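Local coordinates for protein pectinesterase A (Erwinia chrysanthemi, PDB 2NTP) that hydrolyses the methyl esters of pectin, releasing methanol and leaving polygalacturonate, probably the first step in the maceration and soft rot of plant tissue, at residues A[31-41]-A[52-61]; A[156-167]-A[177-188]. One frame throughout, in Å; residues are numbered along the deposited sequence.

Both contacts join successive strands of one long parallel sheet in a right-handed parallel beta-helix. Contact 1 pairs strands 35-39 and 55-59 near the N-terminal end. Contact 2 pairs strands 162-166 and 182-186 farther along and adds a second strand pair, 156-158 with 178-179. Their centres lie about 20 Å apart and their nearest atoms about 10 Å, so they do not touch. Contact 1 lies away from the catalytic and substrate-binding residues. Contact 2 reaches the substrate cleft: Tyr157 belongs to the glycan pocket, and the side chain of Phe178 comes about 3 Å from that of the proton donor Asp154 and about 4 Å from that of the substrate-binding Trp245.

Contact 1. Residues A[31-41]-A[52-61]; sequences GSTPFVILIKN and RNNLHLKGES
Ile37 packs beside Leu57 and reaches across to Leu55 on the buried face of this parallel strand pair. Its CD1 lies 3.8 Å from Leu55 CD1. CG1 sits anti to the carbonyl carbon (chi1 -56°) and the chain then extends, which carries CD1 between the two leucines. Leu55 CD1 also meets the edge of the Phe35 ring, at CD2. Ile39 CD1 rests on Leu57 CB, and helix 21-26 packs on the same face through Ile21, Ala24 and Ile25. The backbones bond in regular parallel alternation from Phe35 to Glu60.

The other face is looser. Val36, Leu38 and Lys58 are partly exposed there, and the extended chain of Lys58 carries its end away from strand 35-39. His56 is the buried member of this face. Its NE2 donates in the ring plane to Asn54 OD1 at 2.7 Å, while ND1 bonds Ser99. The two bonds hold the ring, and the other end of the same amide, Asn54 ND2, donates to Ser32 O at 2.9 Å.

Polar groups close both ends. The guanidinium of Arg52 grips Thr33 O with NH1 (2.8 Å) and NH2 (3.0 Å), the oxygen lying at its edge. Gly31 O stands over one guanidinium face and Phe35 CB over the opposite one. At the far end, Glu60 OE1 takes the N-H of Asn41 at 2.8 Å in a nearly straight bond (176°). The carboxylate stacks on the Asn41 amide, their planes 3° apart. Ser61 OG donates to Asn41 OD1. In-register parallel strands from consecutive turns, with aliphatic side chains stacked inside, are characteristic of the parallel beta-helix of pectinesterases.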
loop_
_atom_site.group_PDB
_atom_site.type_symbol
_atom_site.label_atom_id
_atom_site.label_comp_id
_atom_site.label_asym_id
_atom_site.label_seq_id
_atom_site.Cartn_x
_atom_site.Cartn_y
_atom_site.Cartn_z
ATOM N N GLY A 31 18.310 18.010 -10.373
ATOM C CA GLY A 31 18.837 17.021 -11.311
ATOM C C GLY A 31 18.512 15.587 -10.933
ATOM O O GLY A 31 17.528 15.323 -10.232
ATOM N N SER A 32 19.348 14.661 -11.397
ATOM C CA SER A 32 19.046 13.231 -11.286
ATOM C C SER A 32 20.223 12.344 -10.877
ATOM O O SER A 32 20.148 11.113 -10.994
ATOM C CB SER A 32 18.440 12.729 -12.595
ATOM O OG SER A 32 19.284 13.035 -13.695
ATOM N N THR A 33 21.302 12.966 -10.402
ATOM C CA THR A 33 22.385 12.251 -9.731
ATOM C C THR A 33 21.840 11.647 -8.434
ATOM O O THR A 33 20.926 12.220 -7.831
ATOM C CB THR A 33 23.584 13.182 -9.415
ATOM O OG1 THR A 33 23.111 14.397 -8.817
ATOM C CG2 THR A 33 24.350 13.518 -10.688
ATOM N N PRO A 34 22.375 10.485 -8.010
ATOM C CA PRO A 34 21.880 9.883 -6.765
ATOM C C PRO A 34 22.047 10.803 -5.553
ATOM O O PRO A 34 23.084 11.457 -5.401
ATOM C CB PRO A 34 22.733 8.617 -6.608
ATOM C CG PRO A 34 23.907 8.816 -7.499
ATOM C CD PRO A 34 23.437 9.669 -8.629
ATOM N N PHE A 35 21.010 10.871 -4.722
ATOM C CA PHE A 35 21.064 11.626 -3.473
ATOM C C PHE A 35 20.562 10.731 -2.351
ATOM O O PHE A 35 19.412 10.282 -2.379
ATOM C CB PHE A 35 20.220 12.899 -3.575
ATOM C CG PHE A 35 20.516 13.915 -2.503
ATOM C CD1 PHE A 35 21.585 14.799 -2.644
ATOM C CD2 PHE A 35 19.731 13.993 -1.355
ATOM C CE1 PHE A 35 21.870 15.743 -1.662
ATOM C CE2 PHE A 35 20.011 14.937 -0.363
ATOM C CZ PHE A 35 21.084 15.811 -0.520
ATOM N N VAL A 36 21.434 10.470 -1.382
ATOM C CA VAL A 36 21.174 9.495 -0.323
ATOM C C VAL A 36 21.131 10.178 1.041
ATOM O O VAL A 36 22.080 10.862 1.438
ATOM C CB VAL A 36 22.238 8.370 -0.316
ATOM C CG1 VAL A 36 21.836 7.235 0.621
ATOM C CG2 VAL A 36 22.472 7.847 -1.737
ATOM N N ILE A 37 20.022 9.978 1.752
ATOM C CA ILE A 37 19.807 10.605 3.053
ATOM C C ILE A 37 19.711 9.555 4.159
ATOM O O ILE A 37 18.889 8.633 4.088
ATOM C CB ILE A 37 18.531 11.486 3.048
ATOM C CG1 ILE A 37 18.619 12.536 1.938
ATOM C CG2 ILE A 37 18.318 12.144 4.423
ATOM C CD1 ILE A 37 17.299 13.234 1.614
ATOM N N LEU A 38 20.563 9.693 5.173
ATOM C CA LEU A 38 20.477 8.851 6.356
ATOM C C LEU A 38 19.541 9.521 7.345
ATOM O O LEU A 38 19.672 10.717 7.627
ATOM C CB LEU A 38 21.855 8.620 6.993
ATOM C CG LEU A 38 21.916 7.806 8.296
ATOM C CD1 LEU A 38 21.517 6.341 8.095
ATOM C CD2 LEU A 38 23.309 7.898 8.926
ATOM N N ILE A 39 18.580 8.753 7.846
ATOM C CA ILE A 39 17.644 9.245 8.852
ATOM C C ILE A 39 17.876 8.494 10.164
ATOM O O ILE A 39 17.564 7.310 10.274
ATOM C CB ILE A 39 16.171 9.086 8.380
ATOM C CG1 ILE A 39 15.949 9.795 7.038
ATOM C CG2 ILE A 39 15.207 9.617 9.437
ATOM C CD1 ILE A 39 14.652 9.396 6.318
ATOM N N LYS A 40 18.438 9.184 11.158
ATOM C CA LYS A 40 18.680 8.574 12.470
ATOM C C LYS A 40 17.369 8.317 13.212
ATOM O O LYS A 40 16.358 8.972 12.929
ATOM C CB LYS A 40 19.614 9.453 13.317
ATOM C CG LYS A 40 21.020 9.606 12.753
ATOM C CD LYS A 40 21.872 8.366 13.025
ATOM C CE LYS A 40 23.358 8.655 12.858
ATOM N NZ LYS A 40 23.894 9.485 13.978
ATOM N N ASN A 41 17.396 7.365 14.147
ATOM C CA ASN A 41 16.223 6.973 14.933
ATOM C C ASN A 41 15.458 8.160 15.505
ATOM O O ASN A 41 16.055 9.122 16.003
ATOM C CB ASN A 41 16.610 6.014 16.066
ATOM C CG ASN A 41 16.937 4.613 15.571
ATOM O OD1 ASN A 41 16.427 4.167 14.545
ATOM N ND2 ASN A 41 17.788 3.912 16.309
ATOM N N ARG A 52 11.899 14.561 -6.930
ATOM C CA ARG A 52 13.247 14.444 -7.462
ATOM C C ARG A 52 13.582 12.989 -7.762
ATOM O O ARG A 52 13.455 12.115 -6.899
ATOM C CB ARG A 52 14.274 15.020 -6.495
ATOM C CG ARG A 52 15.638 15.242 -7.138
ATOM C CD ARG A 52 16.698 15.444 -6.089
ATOM N NE ARG A 52 18.012 15.710 -6.670
ATOM C CZ ARG A 52 18.849 14.771 -7.109
ATOM N NH1 ARG A 52 18.514 13.485 -7.062
ATOM N NH2 ARG A 52 20.029 15.121 -7.604
ATOM N N ASN A 53 14.021 12.753 -8.995
ATOM C CA ASN A 53 14.470 11.432 -9.425
ATOM C C ASN A 53 15.735 10.998 -8.695
ATOM O O ASN A 53 16.565 11.836 -8.331
ATOM C CB ASN A 53 14.730 11.425 -10.935
ATOM C CG ASN A 53 13.460 11.602 -11.760
ATOM O OD1 ASN A 53 12.358 11.244 -11.334
ATOM N ND2 ASN A 53 13.615 12.145 -12.961
ATOM N N ASN A 54 15.876 9.686 -8.488
ATOM C CA ASN A 54 17.100 9.101 -7.930
ATOM C C ASN A 54 17.374 9.544 -6.487
ATOM O O ASN A 54 18.527 9.741 -6.086
ATOM C CB ASN A 54 18.293 9.425 -8.851
ATOM C CG ASN A 54 19.343 8.323 -8.892
ATOM O OD1 ASN A 54 19.271 7.324 -8.172
ATOM N ND2 ASN A 54 20.340 8.511 -9.751
ATOM N N LEU A 55 16.297 9.718 -5.718
ATOM C CA LEU A 55 16.394 10.046 -4.295
ATOM C C LEU A 55 16.240 8.781 -3.469
ATOM O O LEU A 55 15.412 7.922 -3.798
ATOM C CB LEU A 55 15.331 11.072 -3.887
ATOM C CG LEU A 55 15.265 11.382 -2.384
ATOM C CD1 LEU A 55 16.474 12.205 -1.932
ATOM C CD2 LEU A 55 13.968 12.068 -2.023
ATOM N N HIS A 56 17.038 8.679 -2.407
ATOM C CA HIS A 56 17.126 7.463 -1.590
ATOM C C HIS A 56 17.189 7.787 -0.102
ATOM O O HIS A 56 18.029 8.575 0.341
ATOM C CB HIS A 56 18.331 6.626 -2.024
ATOM C CG HIS A 56 18.402 6.421 -3.503
ATOM N ND1 HIS A 56 17.742 5.394 -4.145
ATOM C CD2 HIS A 56 19.005 7.146 -4.475
ATOM C CE1 HIS A 56 17.960 5.478 -5.442
ATOM N NE2 HIS A 56 18.710 6.542 -5.671
ATOM N N LEU A 57 16.272 7.186 0.654
ATOM C CA LEU A 57 16.213 7.357 2.102
ATOM C C LEU A 57 16.639 6.064 2.773
ATOM O O LEU A 57 16.213 4.987 2.362
ATOM C CB LEU A 57 14.797 7.741 2.554
ATOM C CG LEU A 57 14.110 8.939 1.883
ATOM C CD1 LEU A 57 12.704 9.141 2.437
ATOM C CD2 LEU A 57 14.940 10.221 2.057
ATOM N N LYS A 58 17.493 6.181 3.788
ATOM C CA LYS A 58 17.926 5.042 4.590
ATOM C C LYS A 58 17.777 5.375 6.068
ATOM O O LYS A 58 18.455 6.270 6.574
ATOM C CB LYS A 58 19.384 4.671 4.274
ATOM C CG LYS A 58 19.856 3.390 4.951
ATOM C CD LYS A 58 21.291 3.049 4.570
ATOM C CE LYS A 58 21.780 1.807 5.307
ATOM N NZ LYS A 58 23.121 1.358 4.814
ATOM N N GLY A 59 16.885 4.661 6.749
ATOM C CA GLY A 59 16.689 4.837 8.179
ATOM C C GLY A 59 17.718 4.055 8.970
ATOM O O GLY A 59 18.272 3.068 8.476
ATOM N N GLU A 60 17.978 4.510 10.194
ATOM C CA GLU A 60 18.911 3.839 11.104
ATOM C C GLU A 60 18.449 2.418 11.443
ATOM O O GLU A 60 19.268 1.502 11.561
ATOM C CB GLU A 60 19.104 4.673 12.378
ATOM C CG GLU A 60 20.038 4.038 13.417
ATOM C CD GLU A 60 20.383 4.963 14.577
ATOM O OE1 GLU A 60 19.913 6.125 14.604
ATOM O OE2 GLU A 60 21.141 4.515 15.468
ATOM N N SER A 61 17.139 2.249 11.597
ATOM C CA SER A 61 16.521 0.953 11.880
ATOM C C SER A 61 15.049 1.051 11.502
ATOM O O SER A 61 14.446 2.120 11.632
ATOM C CB SER A 61 16.653 0.592 13.362
ATOM O OG SER A 61 15.878 1.463 14.179
HETATM O O HOH W 1 14.832 14.916 -10.858
HETATM O O HOH W 2 21.725 17.013 -8.824
#

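Contact 2. Residues A[156-167]-A[177-188]; sequences LYVSGGRSFFSD and IFGDGTALFNNC. With ADA (alpha-D-galactopyranuronic acid), chain C.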
loop_
_atom_site.group_PDB
_atom_site.type_symbol
_atom_site.label_atom_id
_atom_site.label_comp_id
_atom_site.label_asym_id
_atom_site.label_seq_id
_atom_site.Cartn_x
_atom_site.Cartn_y
_atom_site.Cartn_z
ATOM N N LEU A 156 -1.536 1.261 1.618
ATOM C CA LEU A 156 -0.601 1.356 0.491
ATOM C C LEU A 156 -1.329 1.527 -0.839
ATOM O O LEU A 156 -2.075 0.640 -1.266
ATOM C CB LEU A 156 0.305 0.126 0.435
ATOM C CG LEU A 156 1.259 0.062 -0.766
ATOM C CD1 LEU A 156 2.189 1.287 -0.825
ATOM C CD2 LEU A 156 2.069 -1.239 -0.737
ATOM N N TYR A 157 -1.073 2.663 -1.485
ATOM C CA TYR A 157 -1.701 3.037 -2.750
ATOM C C TYR A 157 -0.612 2.938 -3.814
ATOM O O TYR A 157 0.281 3.777 -3.864
ATOM C CB TYR A 157 -2.218 4.481 -2.647
ATOM C CG TYR A 157 -3.169 4.970 -3.739
ATOM C CD1 TYR A 157 -3.404 4.231 -4.902
ATOM C CD2 TYR A 157 -3.825 6.197 -3.600
ATOM C CE1 TYR A 157 -4.275 4.704 -5.898
ATOM C CE2 TYR A 157 -4.688 6.677 -4.586
ATOM C CZ TYR A 157 -4.913 5.928 -5.723
ATOM O OH TYR A 157 -5.769 6.411 -6.691
ATOM N N VAL A 158 -0.665 1.893 -4.635
ATOM C CA VAL A 158 0.325 1.696 -5.691
ATOM C C VAL A 158 -0.289 1.930 -7.074
ATOM O O VAL A 158 -1.079 1.121 -7.557
ATOM C CB VAL A 158 1.014 0.298 -5.604
ATOM C CG1 VAL A 158 2.106 0.303 -4.531
ATOM C CG2 VAL A 158 -0.004 -0.806 -5.323
ATOM N N SER A 159 0.074 3.055 -7.689
ATOM C CA SER A 159 -0.415 3.412 -9.022
ATOM C C SER A 159 0.745 3.499 -10.021
ATOM O O SER A 159 1.902 3.391 -9.638
ATOM C CB SER A 159 -1.172 4.743 -8.953
ATOM O OG SER A 159 -1.846 5.030 -10.167
ATOM N N GLY A 160 0.420 3.666 -11.298
ATOM C CA GLY A 160 1.423 3.884 -12.342
ATOM C C GLY A 160 2.328 2.709 -12.659
ATOM O O GLY A 160 1.870 1.672 -13.133
ATOM N N GLY A 161 3.622 2.886 -12.402
ATOM C CA GLY A 161 4.639 1.953 -12.868
ATOM C C GLY A 161 4.939 0.807 -11.922
ATOM O O GLY A 161 4.036 0.259 -11.282
ATOM N N ARG A 162 6.220 0.458 -11.833
ATOM C CA ARG A 162 6.664 -0.705 -11.070
ATOM C C ARG A 162 7.200 -0.320 -9.704
ATOM O O ARG A 162 7.964 0.632 -9.565
ATOM C CB ARG A 162 7.739 -1.480 -11.839
ATOM C CG ARG A 162 7.398 -1.711 -13.297
ATOM C CD ARG A 162 8.242 -0.804 -14.186
ATOM N NE ARG A 162 9.323 -1.568 -14.768
ATOM C CZ ARG A 162 10.337 -1.076 -15.474
ATOM N NH1 ARG A 162 10.473 0.230 -15.699
ATOM N NH2 ARG A 162 11.232 -1.920 -15.948
ATOM N N SER A 163 6.783 -1.071 -8.693
ATOM C CA SER A 163 7.326 -0.919 -7.351
ATOM C C SER A 163 7.686 -2.298 -6.818
ATOM O O SER A 163 7.067 -3.294 -7.190
ATOM C CB SER A 163 6.308 -0.254 -6.432
ATOM O OG SER A 163 5.094 -0.972 -6.473
ATOM N N PHE A 164 8.686 -2.344 -5.948
ATOM C CA PHE A 164 9.133 -3.610 -5.370
ATOM C C PHE A 164 9.285 -3.437 -3.870
ATOM O O PHE A 164 9.930 -2.490 -3.410
ATOM C CB PHE A 164 10.451 -4.057 -6.019
ATOM C CG PHE A 164 11.012 -5.348 -5.461
ATOM C CD1 PHE A 164 10.243 -6.509 -5.419
ATOM C CD2 PHE A 164 12.324 -5.401 -5.003
ATOM C CE1 PHE A 164 10.767 -7.703 -4.907
ATOM C CE2 PHE A 164 12.864 -6.591 -4.496
ATOM C CZ PHE A 164 12.083 -7.741 -4.446
ATOM N N PHE A 165 8.652 -4.337 -3.121
ATOM C CA PHE A 165 8.667 -4.327 -1.664
ATOM C C PHE A 165 9.297 -5.621 -1.186
ATOM O O PHE A 165 8.850 -6.708 -1.548
ATOM C CB PHE A 165 7.244 -4.192 -1.121
ATOM C CG PHE A 165 6.569 -2.910 -1.520
ATOM C CD1 PHE A 165 5.974 -2.781 -2.777
ATOM C CD2 PHE A 165 6.527 -1.832 -0.640
ATOM C CE1 PHE A 165 5.359 -1.594 -3.155
ATOM C CE2 PHE A 165 5.905 -0.639 -1.005
ATOM C CZ PHE A 165 5.325 -0.519 -2.267
ATOM N N SER A 166 10.339 -5.490 -0.375
ATOM C CA SER A 166 11.154 -6.632 0.021
ATOM C C SER A 166 11.412 -6.597 1.520
ATOM O O SER A 166 11.753 -5.545 2.063
ATOM C CB SER A 166 12.477 -6.592 -0.747
ATOM O OG SER A 166 13.395 -7.569 -0.284
ATOM N N ASP A 167 11.253 -7.748 2.181
ATOM C CA ASP A 167 11.501 -7.878 3.624
ATOM C C ASP A 167 10.698 -6.831 4.387
ATOM O O ASP A 167 11.217 -6.134 5.267
ATOM C CB ASP A 167 13.003 -7.766 3.952
ATOM C CG ASP A 167 13.862 -8.730 3.145
ATOM O OD1 ASP A 167 13.351 -9.761 2.652
ATOM O OD2 ASP A 167 15.072 -8.451 3.005
ATOM N N ILE A 177 -3.681 -2.779 0.367
ATOM C CA ILE A 177 -2.814 -2.637 -0.801
ATOM C C ILE A 177 -3.762 -2.486 -1.970
ATOM O O ILE A 177 -4.511 -3.407 -2.274
ATOM C CB ILE A 177 -1.906 -3.866 -1.041
ATOM C CG1 ILE A 177 -1.021 -4.139 0.181
ATOM C CG2 ILE A 177 -1.049 -3.648 -2.298
ATOM C CD1 ILE A 177 -0.332 -5.513 0.159
ATOM N N PHE A 178 -3.748 -1.326 -2.614
ATOM C CA PHE A 178 -4.718 -1.067 -3.687
ATOM C C PHE A 178 -4.127 -0.199 -4.787
ATOM O O PHE A 178 -3.147 0.521 -4.567
ATOM C CB PHE A 178 -6.009 -0.440 -3.123
ATOM C CG PHE A 178 -5.865 1.001 -2.694
ATOM C CD1 PHE A 178 -5.112 1.337 -1.571
ATOM C CD2 PHE A 178 -6.499 2.021 -3.406
ATOM C CE1 PHE A 178 -4.969 2.665 -1.176
ATOM C CE2 PHE A 178 -6.379 3.356 -3.008
ATOM C CZ PHE A 178 -5.616 3.677 -1.890
ATOM N N GLY A 179 -4.727 -0.272 -5.972
ATOM C CA GLY A 179 -4.286 0.559 -7.089
ATOM C C GLY A 179 -3.957 -0.241 -8.334
ATOM O O GLY A 179 -4.139 -1.459 -8.376
ATOM N N ASP A 180 -3.470 0.470 -9.349
ATOM C CA ASP A 180 -3.317 -0.065 -10.699
ATOM C C ASP A 180 -1.858 -0.314 -11.067
ATOM O O ASP A 180 -1.558 -0.678 -12.202
ATOM C CB ASP A 180 -3.914 0.928 -11.693
ATOM C CG ASP A 180 -3.251 2.289 -11.600
ATOM O OD1 ASP A 180 -3.492 3.008 -10.604
ATOM O OD2 ASP A 180 -2.477 2.638 -12.509
ATOM N N GLY A 181 -0.955 -0.117 -10.114
ATOM C CA GLY A 181 0.476 -0.288 -10.372
ATOM C C GLY A 181 0.890 -1.739 -10.536
ATOM O O GLY A 181 0.111 -2.667 -10.267
ATOM N N THR A 182 2.112 -1.933 -11.020
ATOM C CA THR A 182 2.739 -3.242 -10.997
ATOM C C THR A 182 3.560 -3.255 -9.714
ATOM O O THR A 182 4.584 -2.580 -9.617
ATOM C CB THR A 182 3.644 -3.462 -12.225
ATOM O OG1 THR A 182 2.851 -3.401 -13.423
ATOM C CG2 THR A 182 4.336 -4.815 -12.149
ATOM N N ALA A 183 3.082 -3.993 -8.718
ATOM C CA ALA A 183 3.711 -3.990 -7.408
ATOM C C ALA A 183 4.022 -5.415 -6.990
ATOM O O ALA A 183 3.120 -6.252 -6.868
ATOM C CB ALA A 183 2.806 -3.305 -6.377
ATOM N N LEU A 184 5.310 -5.681 -6.796
ATOM C CA LEU A 184 5.800 -7.001 -6.417
ATOM C C LEU A 184 6.231 -6.974 -4.956
ATOM O O LEU A 184 6.955 -6.066 -4.532
ATOM C CB LEU A 184 6.982 -7.410 -7.314
ATOM C CG LEU A 184 7.700 -8.736 -7.028
ATOM C CD1 LEU A 184 6.766 -9.940 -7.244
ATOM C CD2 LEU A 184 8.941 -8.867 -7.900
ATOM N N PHE A 185 5.781 -7.973 -4.199
ATOM C CA PHE A 185 6.069 -8.067 -2.773
ATOM C C PHE A 185 6.765 -9.393 -2.530
ATOM O O PHE A 185 6.234 -10.449 -2.894
ATOM C CB PHE A 185 4.769 -8.000 -1.954
ATOM C CG PHE A 185 3.960 -6.755 -2.200
ATOM C CD1 PHE A 185 3.092 -6.667 -3.292
ATOM C CD2 PHE A 185 4.076 -5.663 -1.345
ATOM C CE1 PHE A 185 2.357 -5.509 -3.524
ATOM C CE2 PHE A 185 3.344 -4.504 -1.568
ATOM C CZ PHE A 185 2.486 -4.422 -2.658
ATOM N N ASN A 186 7.953 -9.344 -1.939
ATOM C CA ASN A 186 8.678 -10.569 -1.611
ATOM C C ASN A 186 9.132 -10.610 -0.161
ATOM O O ASN A 186 9.715 -9.648 0.346
ATOM C CB ASN A 186 9.872 -10.781 -2.542
ATOM C CG ASN A 186 10.551 -12.128 -2.310
ATOM O OD1 ASN A 186 11.651 -12.195 -1.765
ATOM N ND2 ASN A 186 9.871 -13.202 -2.677
ATOM N N ASN A 187 8.864 -11.735 0.499
ATOM C CA ASN A 187 9.238 -11.927 1.902
ATOM C C ASN A 187 8.673 -10.833 2.808
ATOM O O ASN A 187 9.374 -10.288 3.663
ATOM C CB ASN A 187 10.762 -12.062 2.054
ATOM C CG ASN A 187 11.170 -12.561 3.425
ATOM O OD1 ASN A 187 10.512 -13.425 4.006
ATOM N ND2 ASN A 187 12.259 -12.018 3.951
ATOM N N CYS A 188 7.396 -10.520 2.597
ATOM C CA CYS A 188 6.706 -9.511 3.388
ATOM C C CYS A 188 5.715 -10.146 4.356
ATOM O O CYS A 188 5.159 -11.218 4.077
ATOM C CB CYS A 188 5.974 -8.532 2.470
ATOM S SG CYS A 188 7.048 -7.359 1.611
HETATM C C1 ADA C . -11.710 7.923 -6.117
HETATM C C2 ADA C . -11.019 7.728 -7.467
HETATM C C3 ADA C . -9.505 7.592 -7.291
HETATM C C4 ADA C . -8.940 8.749 -6.461
HETATM C C5 ADA C . -9.708 8.854 -5.143
HETATM C C6 ADA C . -9.228 10.009 -4.303
HETATM O O2 ADA C . -11.551 6.551 -8.079
HETATM O O3 ADA C . -8.855 7.505 -8.571
HETATM O O4 ADA C . -9.080 9.994 -7.161
HETATM O O5 ADA C . -11.109 9.014 -5.409
HETATM O O6B ADA C . -7.999 10.197 -4.172
HETATM O O6A ADA C . -10.085 10.736 -3.763
HETATM O O HOH W 3 2.745 -0.709 -14.226
HETATM O O HOH W 4 -0.675 1.719 -14.019
HETATM O O HOH W 5 13.353 -10.060 -1.261
#
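Different first torsions set the Tyr157 and Phe178 rings one over the other. Tyr157 holds CG anti to its backbone N (chi1 -167°), whereas Phe178 tucks CG between N and the carbonyl carbon (chi1 73°). The rings form an offset stack, centroids 4.3 Å apart, with Phe178 CE2 over the centre of the Tyr157 ring. Tyr157 belongs to the glycan pocket; its OH comes within 3.8 Å of O3 of a bound galacturonate.

Phe165 and Phe185 share one rotamer, CG anti to the carbonyl carbon, and lie side by side. Their planes are nearly parallel (13°) but slid apart, with little overlap; Phe165 CD1 is 3.4 Å from Phe185 CE2. Leu156 CD2 meets the Phe185 ring at its edge, 3.6 Å from CE2.

Between the strand pairs the chain turns through glycines. Ser159 OG donates to the syn lone pair of Asp180 OD1 at 2.6 Å. Gly181 N bonds Val158 O from above the carbonyl plane. At the far end Asn187 ND2 reaches Asp167 OD1 at 2.8 Å, from above the carboxylate plane; Asp167 OD2 pairs with Lys145. Just beyond Asp167, Cys168 forms a disulfide with Cys188.

Strand 220-223 continues the packing, with Leu220 on Val158 and Ile177 and Ile222 on Phe185. Ile170 of strand 169-172 touches Leu156 and Phe185. Helix 330-334 packs on the other face, against Phe164, Thr182 and Leu184.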